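PDB 2PEF: serine protease inhibitor from Thermoanaerobacter tengcongensis, which probably inhibits serine proteases as a serpin, and is captured here in the latent state. Local coordinates for residues F166-Y174 with K215-F224; S31-M39 with V310-V318. All coordinates share one frame; numbering follows the deposited sequence. Where two conformers were deposited one is given.

Interaction 1: residues F166-Y174 with K215-F224; sequences FDAEWETVY and KPYAKNHYSF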
ATOM      1  N   PHE A 166      -0.497  -4.080  -9.470  1.00  9.81           N
ATOM      2  CA  PHE A 166       0.158  -3.146 -10.396  1.00 10.14           C
ATOM      3  C   PHE A 166       1.095  -3.919 -11.320  1.00 10.06           C
ATOM      4  O   PHE A 166       1.875  -4.752 -10.862  1.00 11.11           O
ATOM      5  CB  PHE A 166       0.934  -2.089  -9.598  1.00 10.22           C
ATOM      6  CG  PHE A 166       1.678  -1.088 -10.447  1.00  9.78           C
ATOM      7  CD1 PHE A 166       1.032   0.039 -10.951  1.00 12.02           C
ATOM      8  CD2 PHE A 166       3.035  -1.255 -10.707  1.00 12.04           C
ATOM      9  CE1 PHE A 166       1.717   0.972 -11.720  1.00  9.40           C
ATOM     10  CE2 PHE A 166       3.733  -0.325 -11.472  1.00 10.27           C
ATOM     11  CZ  PHE A 166       3.072   0.785 -11.983  1.00  8.96           C
ATOM     12  N   ASP A 167       1.007  -3.650 -12.620  1.00  9.87           N
ATOM     13  CA  ASP A 167       1.819  -4.348 -13.612  1.00 10.70           C
ATOM     14  C   ASP A 167       2.036  -3.420 -14.790  1.00 10.77           C
ATOM     15  O   ASP A 167       1.138  -3.205 -15.603  1.00  9.90           O
ATOM     16  CB  ASP A 167       1.131  -5.647 -14.055  1.00 10.94           C
ATOM     17  CG  ASP A 167       1.995  -6.502 -14.981  1.00 14.64           C
ATOM     18  OD1 ASP A 167       3.011  -6.015 -15.523  1.00 15.95           O
ATOM     19  OD2 ASP A 167       1.642  -7.686 -15.173  1.00 20.50           O
ATOM     20  N   ALA A 168       3.239  -2.864 -14.868  1.00 11.52           N
ATOM     21  CA  ALA A 168       3.544  -1.850 -15.862  1.00 11.07           C
ATOM     22  C   ALA A 168       4.888  -2.092 -16.529  1.00 11.98           C
ATOM     23  O   ALA A 168       5.814  -2.610 -15.909  1.00 11.61           O
ATOM     24  CB  ALA A 168       3.515  -0.473 -15.229  1.00 12.50           C
ATOM     25  N   GLU A 169       4.975  -1.723 -17.803  1.00 10.79           N
ATOM     26  CA  GLU A 169       6.231  -1.742 -18.539  1.00 10.67           C
ATOM     27  C   GLU A 169       6.883  -0.365 -18.447  1.00  9.73           C
ATOM     28  O   GLU A 169       6.182   0.646 -18.411  1.00  9.37           O
ATOM     29  CB  GLU A 169       5.956  -2.079 -20.004  1.00  9.84           C
ATOM     30  CG  GLU A 169       7.191  -2.351 -20.850  1.00 14.73           C
ATOM     31  CD  GLU A 169       6.860  -2.978 -22.190  1.00 14.30           C
ATOM     32  OE1 GLU A 169       6.089  -3.959 -22.221  1.00 22.88           O
ATOM     33  OE2 GLU A 169       7.384  -2.497 -23.219  1.00 22.84           O
ATOM     34  N   TRP A 170       8.215  -0.317 -18.437  1.00  9.22           N
ATOM     35  CA  TRP A 170       8.918   0.965 -18.542  1.00  9.84           C
ATOM     36  C   TRP A 170       8.564   1.635 -19.862  1.00  9.84           C
ATOM     37  O   TRP A 170       8.316   0.955 -20.856  1.00 10.16           O
ATOM     38  CB  TRP A 170      10.435   0.777 -18.472  1.00 10.40           C
ATOM     39  CG  TRP A 170      10.927   0.203 -17.187  1.00 10.01           C
ATOM     40  CD1 TRP A 170      11.604  -0.979 -17.019  1.00 11.91           C
ATOM     41  CD2 TRP A 170      10.795   0.780 -15.885  1.00  9.37           C
ATOM     42  NE1 TRP A 170      11.895  -1.171 -15.685  1.00  9.39           N
ATOM     43  CE2 TRP A 170      11.416  -0.103 -14.969  1.00  9.40           C
ATOM     44  CE3 TRP A 170      10.214   1.965 -15.397  1.00  9.02           C
ATOM     45  CZ2 TRP A 170      11.476   0.158 -13.598  1.00  9.60           C
ATOM     46  CZ3 TRP A 170      10.269   2.223 -14.032  1.00 10.52           C
ATOM     47  CH2 TRP A 170      10.888   1.319 -13.147  1.00  9.59           C
ATOM     48  N   GLU A 171       8.547   2.963 -19.876  1.00 10.80           N
ATOM     49  CA  GLU A 171       8.333   3.691 -21.128  1.00 10.48           C
ATOM     50  C   GLU A 171       9.457   3.348 -22.103  1.00 10.40           C
ATOM     51  O   GLU A 171       9.218   3.148 -23.296  1.00  9.61           O
ATOM     52  CB  GLU A 171       8.246   5.201 -20.889  1.00 12.27           C
ATOM     53  CG  GLU A 171       8.126   6.010 -22.178  1.00 12.23           C
ATOM     54  CD  GLU A 171       8.094   7.501 -21.946  1.00 13.53           C
ATOM     55  OE1 GLU A 171       9.071   8.045 -21.384  1.00 14.31           O
ATOM     56  OE2 GLU A 171       7.094   8.134 -22.354  1.00 13.70           O
ATOM     57  N   THR A 172      10.677   3.269 -21.573  1.00 11.39           N
ATOM     58  CA  THR A 172      11.821   2.749 -22.300  1.00 11.79           C
ATOM     59  C   THR A 172      12.355   1.549 -21.524  1.00 12.21           C
ATOM     60  O   THR A 172      12.948   1.714 -20.457  1.00 12.42           O
ATOM     61  CB  THR A 172      12.949   3.803 -22.426  1.00 13.77           C
ATOM     62  OG1 THR A 172      12.416   5.049 -22.891  1.00 11.30           O
ATOM     63  CG2 THR A 172      14.032   3.324 -23.385  1.00 13.09           C
ATOM     64  N   VAL A 173      12.137   0.344 -22.048  1.00 11.91           N
ATOM     65  CA  VAL A 173      12.667  -0.859 -21.394  1.00 12.15           C
ATOM     66  C   VAL A 173      14.197  -0.869 -21.434  1.00 11.74           C
ATOM     67  O   VAL A 173      14.807  -0.223 -22.286  1.00 12.31           O
ATOM     68  CB  VAL A 173      12.095  -2.182 -21.982  1.00 12.18           C
ATOM     69  CG1 VAL A 173      10.608  -2.306 -21.683  1.00 11.79           C
ATOM     70  CG2 VAL A 173      12.349  -2.293 -23.478  1.00 14.45           C
ATOM     71  N   TYR A 174      14.806  -1.586 -20.496  1.00 11.24           N
ATOM     72  CA  TYR A 174      16.254  -1.702 -20.449  1.00 10.86           C
ATOM     73  C   TYR A 174      16.730  -2.759 -21.430  1.00 10.72           C
ATOM     74  O   TYR A 174      16.420  -3.948 -21.270  1.00 10.95           O
ATOM     75  CB  TYR A 174      16.712  -2.082 -19.047  1.00 11.11           C
ATOM     76  CG  TYR A 174      16.486  -1.037 -17.980  1.00  9.31           C
ATOM     77  CD1 TYR A 174      15.352  -1.080 -17.162  1.00  8.33           C
ATOM     78  CD2 TYR A 174      17.418  -0.026 -17.762  1.00  9.99           C
ATOM     79  CE1 TYR A 174      15.147  -0.134 -16.165  1.00 10.43           C
ATOM     80  CE2 TYR A 174      17.223   0.926 -16.762  1.00 10.50           C
ATOM     81  CZ  TYR A 174      16.085   0.860 -15.967  1.00 12.19           C
ATOM     82  OH  TYR A 174      15.880   1.778 -14.969  1.00 12.35           O
ATOM     83  N   LYS A 215      11.435   7.945 -13.037  1.00 11.54           N
ATOM     84  CA  LYS A 215      11.420   7.196 -14.293  1.00 11.21           C
ATOM     85  C   LYS A 215       9.992   6.803 -14.650  1.00 10.37           C
ATOM     86  O   LYS A 215       9.315   6.154 -13.851  1.00 10.99           O
ATOM     87  CB  LYS A 215      12.308   5.952 -14.193  1.00  9.10           C
ATOM     88  CG  LYS A 215      12.263   5.052 -15.425  1.00 11.61           C
ATOM     89  CD  LYS A 215      13.281   3.909 -15.345  1.00 10.40           C
ATOM     90  CE  LYS A 215      13.367   3.145 -16.673  1.00 10.88           C
ATOM     91  NZ  LYS A 215      13.685   4.025 -17.842  1.00 10.31           N
ATOM     92  N   PRO A 216       9.527   7.189 -15.854  1.00 10.85           N
ATOM     93  CA  PRO A 216       8.143   6.927 -16.251  1.00 10.80           C
ATOM     94  C   PRO A 216       7.863   5.500 -16.737  1.00 10.70           C
ATOM     95  O   PRO A 216       8.710   4.876 -17.389  1.00  9.09           O
ATOM     96  CB  PRO A 216       7.934   7.899 -17.408  1.00 10.82           C
ATOM     97  CG  PRO A 216       9.290   8.022 -18.035  1.00  9.14           C
ATOM     98  CD  PRO A 216      10.274   7.921 -16.900  1.00 10.54           C
ATOM     99  N   TYR A 217       6.681   4.989 -16.399  1.00  9.45           N
ATOM    100  CA  TYR A 217       6.157   3.783 -17.035  1.00 10.16           C
ATOM    101  C   TYR A 217       5.451   4.161 -18.329  1.00  9.97           C
ATOM    102  O   TYR A 217       5.076   5.323 -18.535  1.00  9.37           O
ATOM    103  CB  TYR A 217       5.208   3.026 -16.099  1.00  9.84           C
ATOM    104  CG  TYR A 217       5.899   2.487 -14.870  1.00  9.84           C
ATOM    105  CD1 TYR A 217       5.818   3.166 -13.656  1.00  9.09           C
ATOM    106  CD2 TYR A 217       6.660   1.312 -14.927  1.00 11.54           C
ATOM    107  CE1 TYR A 217       6.459   2.685 -12.520  1.00 10.39           C
ATOM    108  CE2 TYR A 217       7.307   0.818 -13.795  1.00 10.09           C
ATOM    109  CZ  TYR A 217       7.208   1.521 -12.597  1.00 10.22           C
ATOM    110  OH  TYR A 217       7.837   1.060 -11.469  1.00 10.81           O
ATOM    111  N   ALA A 218       5.284   3.170 -19.201  1.00  9.45           N
ATOM    112  CA  ALA A 218       4.626   3.356 -20.489  1.00  9.28           C
ATOM    113  C   ALA A 218       3.312   4.101 -20.321  1.00  9.29           C
ATOM    114  O   ALA A 218       2.534   3.789 -19.412  1.00 10.58           O
ATOM    115  CB  ALA A 218       4.369   2.005 -21.134  1.00  9.05           C
ATOM    116  N   LYS A 219       3.082   5.076 -21.205  1.00  9.29           N
ATOM    117  CA  LYS A 219       1.857   5.902 -21.238  1.00  9.75           C
ATOM    118  C   LYS A 219       1.780   6.981 -20.148  1.00  9.96           C
ATOM    119  O   LYS A 219       0.823   7.772 -20.104  1.00  9.82           O
ATOM    120  CB  LYS A 219       0.602   5.027 -21.271  1.00  9.51           C
ATOM    121  CG  LYS A 219       0.587   4.098 -22.473  1.00  8.92           C
ATOM    122  CD  LYS A 219      -0.587   3.148 -22.475  1.00  9.60           C
ATOM    123  CE  LYS A 219      -0.351   2.038 -23.496  1.00 10.63           C
ATOM    124  NZ  LYS A 219      -1.429   1.015 -23.468  1.00 11.74           N
ATOM    125  N   ASN A 220       2.792   7.006 -19.284  1.00  9.34           N
ATOM    126  CA  ASN A 220       3.022   8.103 -18.330  1.00 10.06           C
ATOM    127  C   ASN A 220       1.970   8.333 -17.243  1.00  9.39           C
ATOM    128  O   ASN A 220       1.962   9.386 -16.600  1.00 10.44           O
ATOM    129  CB  ASN A 220       3.318   9.412 -19.069  1.00 10.48           C
ATOM    130  CG  ASN A 220       4.687   9.404 -19.714  1.00 14.80           C
ATOM    131  OD1 ASN A 220       4.830   9.053 -20.882  1.00 19.96           O
ATOM    132  ND2 ASN A 220       5.703   9.761 -18.945  1.00 15.50           N
ATOM    133  N   HIS A 221       1.107   7.345 -17.017  1.00  9.33           N
ATOM    134  CA  HIS A 221       0.136   7.426 -15.919  1.00  9.84           C
ATOM    135  C   HIS A 221       0.806   7.234 -14.570  1.00 10.48           C
ATOM    136  O   HIS A 221       0.369   7.791 -13.552  1.00 10.39           O
ATOM    137  CB  HIS A 221      -0.953   6.376 -16.100  1.00 10.16           C
ATOM    138  CG  HIS A 221      -1.657   6.475 -17.410  1.00 11.58           C
ATOM    139  ND1 HIS A 221      -2.387   7.584 -17.780  1.00 12.16           N
ATOM    140  CD2 HIS A 221      -1.752   5.599 -18.439  1.00 12.76           C
ATOM    141  CE1 HIS A 221      -2.903   7.386 -18.981  1.00 10.85           C
ATOM    142  NE2 HIS A 221      -2.530   6.190 -19.402  1.00  9.31           N
ATOM    143  N   TYR A 222       1.869   6.436 -14.572  1.00  9.18           N
ATOM    144  CA  TYR A 222       2.602   6.112 -13.350  1.00  8.41           C
ATOM    145  C   TYR A 222       4.088   6.289 -13.570  1.00  8.29           C
ATOM    146  O   TYR A 222       4.572   6.198 -14.695  1.00  9.86           O
ATOM    147  CB  TYR A 222       2.301   4.678 -12.902  1.00  9.87           C
ATOM    148  CG  TYR A 222       0.821   4.422 -12.750  1.00 11.34           C
ATOM    149  CD1 TYR A 222       0.129   3.644 -13.677  1.00 12.89           C
ATOM    150  CD2 TYR A 222       0.109   4.978 -11.691  1.00 12.78           C
ATOM    151  CE1 TYR A 222      -1.242   3.417 -13.541  1.00 10.62           C
ATOM    152  CE2 TYR A 222      -1.254   4.761 -11.544  1.00 10.42           C
ATOM    153  CZ  TYR A 222      -1.923   3.985 -12.474  1.00 10.42           C
ATOM    154  OH  TYR A 222      -3.273   3.777 -12.332  1.00 12.35           O
ATOM    155  N   SER A 223       4.807   6.552 -12.483  1.00 10.15           N
ATOM    156  CA  SER A 223       6.256   6.651 -12.522  1.00  9.31           C
ATOM    157  C   SER A 223       6.882   6.012 -11.292  1.00 10.84           C
ATOM    158  O   SER A 223       6.211   5.766 -10.288  1.00  9.12           O
ATOM    159  CB  SER A 223       6.708   8.110 -12.640  1.00  9.86           C
ATOM    160  OG  SER A 223       6.311   8.662 -13.884  1.00 10.93           O
ATOM    161  N   PHE A 224       8.175   5.742 -11.401  1.00 10.90           N
ATOM    162  CA  PHE A 224       8.955   5.176 -10.322  1.00 10.44           C
ATOM    163  C   PHE A 224       9.859   6.279  -9.783  1.00 11.80           C
ATOM    164  O   PHE A 224      10.654   6.860 -10.527  1.00 11.97           O
ATOM    165  CB  PHE A 224       9.787   4.000 -10.854  1.00 12.20           C
ATOM    166  CG  PHE A 224      10.532   3.243  -9.790  1.00 12.36           C
ATOM    167  CD1 PHE A 224       9.955   2.136  -9.173  1.00 13.61           C
ATOM    168  CD2 PHE A 224      11.824   3.614  -9.426  1.00 12.62           C
ATOM    169  CE1 PHE A 224      10.640   1.420  -8.196  1.00 11.48           C
ATOM    170  CE2 PHE A 224      12.514   2.903  -8.442  1.00 11.24           C
ATOM    171  CZ  PHE A 224      11.923   1.802  -7.836  1.00 14.87           C
TER
HETATM  172  O   HOH W   1      11.136   4.540 -18.875  1.00 10.69           O
HETATM  173  O   HOH W   2      15.339   2.569 -19.703  1.00 16.89           O
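Trp170 and Tyr217 lead an aromatic packing contact where the end of strand 158-169 meets the turn between strands 210-216 and 222-229. The two rings are almost parallel (8°) but displaced, so that each covers little more than the rim of the other, with Trp170 CZ3 only 3.3 Å from Tyr217 CE2. On the opposite face of the indole lies the aliphatic chain of Lys215, its CD 3.9 Å from the centroid of the six-membered ring in a CH-pi contact. The indole also forms an offset edge-to-face pair with Phe224, while the Phe166 edge meets the faces of both Tyr217 and Tyr222; the latter pair is T-shaped. This tryptophan, just past the end of central-sheet strand 158-169, marks the serpin breach region, where a reactive-centre loop begins to enter. The backbones join through Ala218 N to Glu169 O (2.8 Å, nearly straight at 176°) and Glu171 N to Pro216 O (3.1 Å). Lys215 stays extended until a bend at chi4 (56°), beyond which NZ reaches a salt bridge with Glu201 and two waters: one is held by Thr172 N and Pro216 O, the other, 2.9 Å from Lys215 NZ, by Thr172 O.

Interaction 2: residues S31-M39 with V310-V318; sequences SLISPLSAM and VLHKTFISV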
ATOM      1  N   SER A  31      11.310  -2.713   3.318  1.00 13.23           N
ATOM      2  CA  SER A  31       9.911  -2.437   3.598  1.00 12.73           C
ATOM      3  C   SER A  31       9.157  -2.081   2.321  1.00 12.24           C
ATOM      4  O   SER A  31       9.746  -1.576   1.357  1.00 12.24           O
ATOM      5  CB  SER A  31       9.798  -1.301   4.616  1.00 12.86           C
ATOM      6  OG  SER A  31      10.522  -1.620   5.791  1.00 16.78           O
ATOM      7  N   LEU A  32       7.858  -2.362   2.309  1.00 11.73           N
ATOM      8  CA  LEU A  32       6.995  -1.974   1.195  1.00 11.58           C
ATOM      9  C   LEU A  32       5.563  -1.907   1.667  1.00 11.77           C
ATOM     10  O   LEU A  32       5.037  -2.880   2.201  1.00 12.22           O
ATOM     11  CB  LEU A  32       7.090  -2.971   0.043  1.00 12.52           C
ATOM     12  CG  LEU A  32       6.191  -2.707  -1.172  1.00 11.08           C
ATOM     13  CD1 LEU A  32       6.627  -1.463  -1.956  1.00 12.62           C
ATOM     14  CD2 LEU A  32       6.166  -3.916  -2.077  1.00 13.46           C
ATOM     15  N   ILE A  33       4.933  -0.755   1.474  1.00 12.93           N
ATOM     16  CA  ILE A  33       3.513  -0.638   1.773  1.00 13.68           C
ATOM     17  C   ILE A  33       2.772  -0.004   0.606  1.00 13.60           C
ATOM     18  O   ILE A  33       3.364   0.722  -0.198  1.00 13.09           O
ATOM     19  CB  ILE A  33       3.222   0.135   3.092  1.00 15.38           C
ATOM     20  CG1 ILE A  33       3.580   1.617   2.970  1.00 17.94           C
ATOM     21  CG2 ILE A  33       3.922  -0.534   4.292  1.00 16.42           C
ATOM     22  CD1 ILE A  33       2.789   2.501   3.917  1.00 22.54           C
ATOM     23  N   SER A  34       1.487  -0.325   0.504  1.00 12.77           N
ATOM     24  CA  SER A  34       0.577   0.390  -0.376  1.00 12.36           C
ATOM     25  C   SER A  34      -0.396   1.191   0.466  1.00 13.01           C
ATOM     26  O   SER A  34      -1.328   0.623   1.052  1.00 13.63           O
ATOM     27  CB  SER A  34      -0.197  -0.568  -1.278  1.00 13.44           C
ATOM     28  OG  SER A  34      -1.176   0.128  -2.018  1.00 12.17           O
ATOM     29  N   PRO A  35      -0.179   2.513   0.549  1.00 14.03           N
ATOM     30  CA  PRO A  35      -1.104   3.368   1.286  1.00 14.34           C
ATOM     31  C   PRO A  35      -2.516   3.287   0.713  1.00 14.08           C
ATOM     32  O   PRO A  35      -3.481   3.308   1.475  1.00 15.61           O
ATOM     33  CB  PRO A  35      -0.510   4.765   1.101  1.00 15.06           C
ATOM     34  CG  PRO A  35       0.931   4.530   0.810  1.00 15.66           C
ATOM     35  CD  PRO A  35       0.953   3.282  -0.004  1.00 13.12           C
ATOM     36  N   LEU A  36      -2.628   3.174  -0.610  1.00 15.02           N
ATOM     37  CA  LEU A  36      -3.924   3.041  -1.275  1.00 14.24           C
ATOM     38  C   LEU A  36      -4.694   1.830  -0.751  1.00 13.57           C
ATOM     39  O   LEU A  36      -5.854   1.947  -0.378  1.00 14.58           O
ATOM     40  CB  LEU A  36      -3.764   2.939  -2.796  1.00 14.08           C
ATOM     41  CG  LEU A  36      -5.047   2.776  -3.623  1.00 18.36           C
ATOM     42  CD1 LEU A  36      -6.020   3.944  -3.419  1.00 19.18           C
ATOM     43  CD2 LEU A  36      -4.697   2.607  -5.095  1.00 16.83           C
ATOM     44  N   SER A  37      -4.035   0.675  -0.727  1.00 14.21           N
ATOM     45  CA  SER A  37      -4.649  -0.551  -0.232  1.00 14.37           C
ATOM     46  C   SER A  37      -5.110  -0.429   1.220  1.00 14.19           C
ATOM     47  O   SER A  37      -6.220  -0.842   1.565  1.00 15.63           O
ATOM     48  CB  SER A  37      -3.683  -1.726  -0.388  1.00 14.30           C
ATOM     49  OG  SER A  37      -4.235  -2.908   0.164  1.00 12.92           O
ATOM     50  N   ALA A  38      -4.255   0.144   2.065  1.00 14.24           N
ATOM     51  CA  ALA A  38      -4.576   0.335   3.477  1.00 15.24           C
ATOM     52  C   ALA A  38      -5.766   1.268   3.651  1.00 15.62           C
ATOM     53  O   ALA A  38      -6.703   0.953   4.394  1.00 15.68           O
ATOM     54  CB  ALA A  38      -3.369   0.854   4.232  1.00 16.32           C
ATOM     55  N   MET A  39      -5.718   2.406   2.956  1.00 14.32           N
ATOM     56  CA  MET A  39      -6.805   3.383   2.943  0.50 14.70           C
ATOM     57  C   MET A  39      -8.148   2.740   2.596  1.00 15.13           C
ATOM     58  O   MET A  39      -9.161   2.973   3.260  1.00 15.60           O
ATOM     59  CB  MET A  39      -6.486   4.501   1.941  0.50 14.81           C
ATOM     60  CG  MET A  39      -7.626   5.484   1.696  0.50 15.23           C
ATOM     61  SD  MET A  39      -8.031   6.472   3.147  0.50 14.66           S
ATOM     62  CE  MET A  39      -6.658   7.619   3.180  0.50 15.29           C
ATOM     63  N   VAL A 310      -5.063  -5.454  11.916  1.00 12.37           N
ATOM     64  CA  VAL A 310      -5.002  -4.952  10.550  1.00 13.15           C
ATOM     65  C   VAL A 310      -3.675  -5.446   9.980  1.00 13.14           C
ATOM     66  O   VAL A 310      -2.602  -5.067  10.463  1.00 13.47           O
ATOM     67  CB  VAL A 310      -5.107  -3.408  10.489  1.00 11.94           C
ATOM     68  CG1 VAL A 310      -4.955  -2.913   9.053  1.00 14.04           C
ATOM     69  CG2 VAL A 310      -6.437  -2.939  11.067  1.00 15.16           C
ATOM     70  N   LEU A 311      -3.761  -6.314   8.977  1.00 12.63           N
ATOM     71  CA  LEU A 311      -2.581  -6.942   8.388  1.00 13.40           C
ATOM     72  C   LEU A 311      -2.370  -6.456   6.961  1.00 13.39           C
ATOM     73  O   LEU A 311      -3.323  -6.318   6.198  1.00 13.26           O
ATOM     74  CB  LEU A 311      -2.715  -8.467   8.421  1.00 13.15           C
ATOM     75  CG  LEU A 311      -1.508  -9.346   8.061  1.00 15.28           C
ATOM     76  CD1 LEU A 311      -0.409  -9.252   9.114  1.00 17.18           C
ATOM     77  CD2 LEU A 311      -1.946 -10.795   7.874  1.00 14.66           C
ATOM     78  N   HIS A 312      -1.108  -6.209   6.620  1.00 12.12           N
ATOM     79  CA  HIS A 312      -0.713  -5.704   5.316  1.00 12.25           C
ATOM     80  C   HIS A 312       0.355  -6.627   4.738  1.00 12.00           C
ATOM     81  O   HIS A 312       1.345  -6.909   5.403  1.00 12.97           O
ATOM     82  CB  HIS A 312      -0.154  -4.284   5.466  1.00 13.41           C
ATOM     83  CG  HIS A 312      -0.193  -3.477   4.205  1.00 11.84           C
ATOM     84  ND1 HIS A 312       0.937  -3.002   3.579  1.00 15.89           N
ATOM     85  CD2 HIS A 312      -1.238  -3.052   3.462  1.00  9.25           C
ATOM     86  CE1 HIS A 312       0.586  -2.320   2.502  1.00 10.58           C
ATOM     87  NE2 HIS A 312      -0.728  -2.336   2.408  1.00 17.14           N
ATOM     88  N   LYS A 313       0.134  -7.104   3.513  1.00 10.93           N
ATOM     89  CA  LYS A 313       1.102  -7.942   2.799  1.00 11.37           C
ATOM     90  C   LYS A 313       1.377  -7.318   1.448  1.00 11.36           C
ATOM     91  O   LYS A 313       0.448  -6.943   0.733  1.00 10.37           O
ATOM     92  CB  LYS A 313       0.572  -9.362   2.589  1.00 12.01           C
ATOM     93  CG  LYS A 313       0.545 -10.240   3.822  1.00 15.84           C
ATOM     94  CD  LYS A 313       0.331 -11.718   3.460  1.00 13.57           C
ATOM     95  CE  LYS A 313       1.505 -12.300   2.675  1.00 21.25           C
ATOM     96  NZ  LYS A 313       1.456 -13.792   2.606  1.00 25.50           N
ATOM     97  N   THR A 314       2.652  -7.212   1.089  1.00 10.90           N
ATOM     98  CA  THR A 314       3.022  -6.615  -0.185  1.00 11.40           C
ATOM     99  C   THR A 314       4.083  -7.432  -0.904  1.00 10.83           C
ATOM    100  O   THR A 314       4.779  -8.243  -0.295  1.00 10.32           O
ATOM    101  CB  THR A 314       3.554  -5.190  -0.014  1.00 12.39           C
ATOM    102  OG1 THR A 314       4.650  -5.212   0.909  1.00 12.45           O
ATOM    103  CG2 THR A 314       2.464  -4.256   0.507  1.00 14.33           C
ATOM    104  N   PHE A 315       4.195  -7.189  -2.206  1.00 10.62           N
ATOM    105  CA  PHE A 315       5.173  -7.837  -3.064  1.00 10.59           C
ATOM    106  C   PHE A 315       5.562  -6.854  -4.160  1.00 11.22           C
ATOM    107  O   PHE A 315       4.721  -6.091  -4.636  1.00 11.75           O
ATOM    108  CB  PHE A 315       4.571  -9.101  -3.694  1.00 11.14           C
ATOM    109  CG  PHE A 315       5.378  -9.655  -4.834  1.00 11.81           C
ATOM    110  CD1 PHE A 315       6.385 -10.590  -4.607  1.00 15.66           C
ATOM    111  CD2 PHE A 315       5.135  -9.236  -6.141  1.00 10.95           C
ATOM    112  CE1 PHE A 315       7.137 -11.096  -5.663  1.00 11.66           C
ATOM    113  CE2 PHE A 315       5.883  -9.741  -7.206  1.00 13.47           C
ATOM    114  CZ  PHE A 315       6.885 -10.671  -6.965  1.00 13.72           C
ATOM    115  N   ILE A 316       6.838  -6.871  -4.539  1.00 11.21           N
ATOM    116  CA  ILE A 316       7.321  -6.084  -5.673  1.00 10.85           C
ATOM    117  C   ILE A 316       8.404  -6.840  -6.437  1.00 10.40           C
ATOM    118  O   ILE A 316       9.212  -7.564  -5.845  1.00 11.02           O
ATOM    119  CB  ILE A 316       7.855  -4.683  -5.247  0.50 10.95           C
ATOM    120  CG1 ILE A 316       8.164  -3.826  -6.485  0.50 10.03           C
ATOM    121  CG2 ILE A 316       9.081  -4.816  -4.322  0.50 10.34           C
ATOM    122  CD1 ILE A 316       8.165  -2.339  -6.235  0.50 12.21           C
ATOM    123  N   SER A 317       8.407  -6.671  -7.755  1.00 10.99           N
ATOM    124  CA  SER A 317       9.496  -7.148  -8.585  1.00 11.72           C
ATOM    125  C   SER A 317       9.790  -6.076  -9.626  1.00 12.58           C
ATOM    126  O   SER A 317       8.913  -5.703 -10.403  1.00 12.82           O
ATOM    127  CB  SER A 317       9.148  -8.480  -9.255  1.00 13.25           C
ATOM    128  OG  SER A 317      10.255  -8.994  -9.980  1.00 16.16           O
ATOM    129  N   VAL A 318      11.018  -5.573  -9.609  1.00 11.56           N
ATOM    130  CA  VAL A 318      11.495  -4.584 -10.574  1.00 11.51           C
ATOM    131  C   VAL A 318      12.537  -5.250 -11.471  1.00 12.28           C
ATOM    132  O   VAL A 318      13.511  -5.816 -10.983  1.00 10.88           O
ATOM    133  CB  VAL A 318      12.115  -3.358  -9.859  1.00 11.87           C
ATOM    134  CG1 VAL A 318      12.862  -2.458 -10.838  1.00 12.50           C
ATOM    135  CG2 VAL A 318      11.037  -2.565  -9.122  1.00 14.04           C
TER
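His312 and Thr314, on one face of strand 310-318, meet the short strand 32-33 and the start of helix 35-46 deep in the protein. Two hydrogen bonds cross the contact, each from a side chain to a backbone carbonyl. Thr314 OG1 donates to Leu32 O over 2.7 Å, from well above the carbonyl plane; a chi1 of 56° sets this hydroxyl between the backbone N and carbonyl carbon of Thr314 and leaves CG2 directed toward Ile33. His312 NE2 reaches Ser34 O at 3.3 Å, a weak and bent bond (128°). The imidazole edge packs against the strand end: its CE1 makes a tight approach to Ser34 N, 3.0 Å away in the ring plane, and an ordinary contact with Ile33 CA at 3.5 Å. Apolar packing is left to Leu32, whose CD2 touches Ile316 CB at 3.7 Å and also leans on Thr314 CB. Within 31-39, Ser34 is the N-cap, its OG accepting from Ser37 N and also bonded to Ile364 O, while Ser37 OG bonds to Asn162 and Thr329. Serines and a histidine gathered here, against the middle of the central sheet, are the mark of the serpin shutter region. With ND1 buried and lacking any partner in the model, His312 is consistent with a neutral imidazole protonated at NE2, though the single weak bond leaves this tentative.

Overall arrangement
The two contacts lie at different levels of the central serpin sheet, their centres about 19 Å apart: interaction 1 in the breach at one end of it, interaction 2 in the shutter near the centre of the chain. They meet at Val318, whose CG1 is 4.0 Å from Trp170 CZ2 and whose CG2 is 4.1 Å from Phe224 CE1. Between strands 158-169 and 310-318 runs strand 322-331, which, as in other latent serpins, is the inserted reactive-centre loop. It adjoins both contacts: Ala168 shares backbone bonds with Thr323 beside interaction 1, whereas at interaction 2 Ser34 packs on Ala327 and the side chain of His312 touches Thr329.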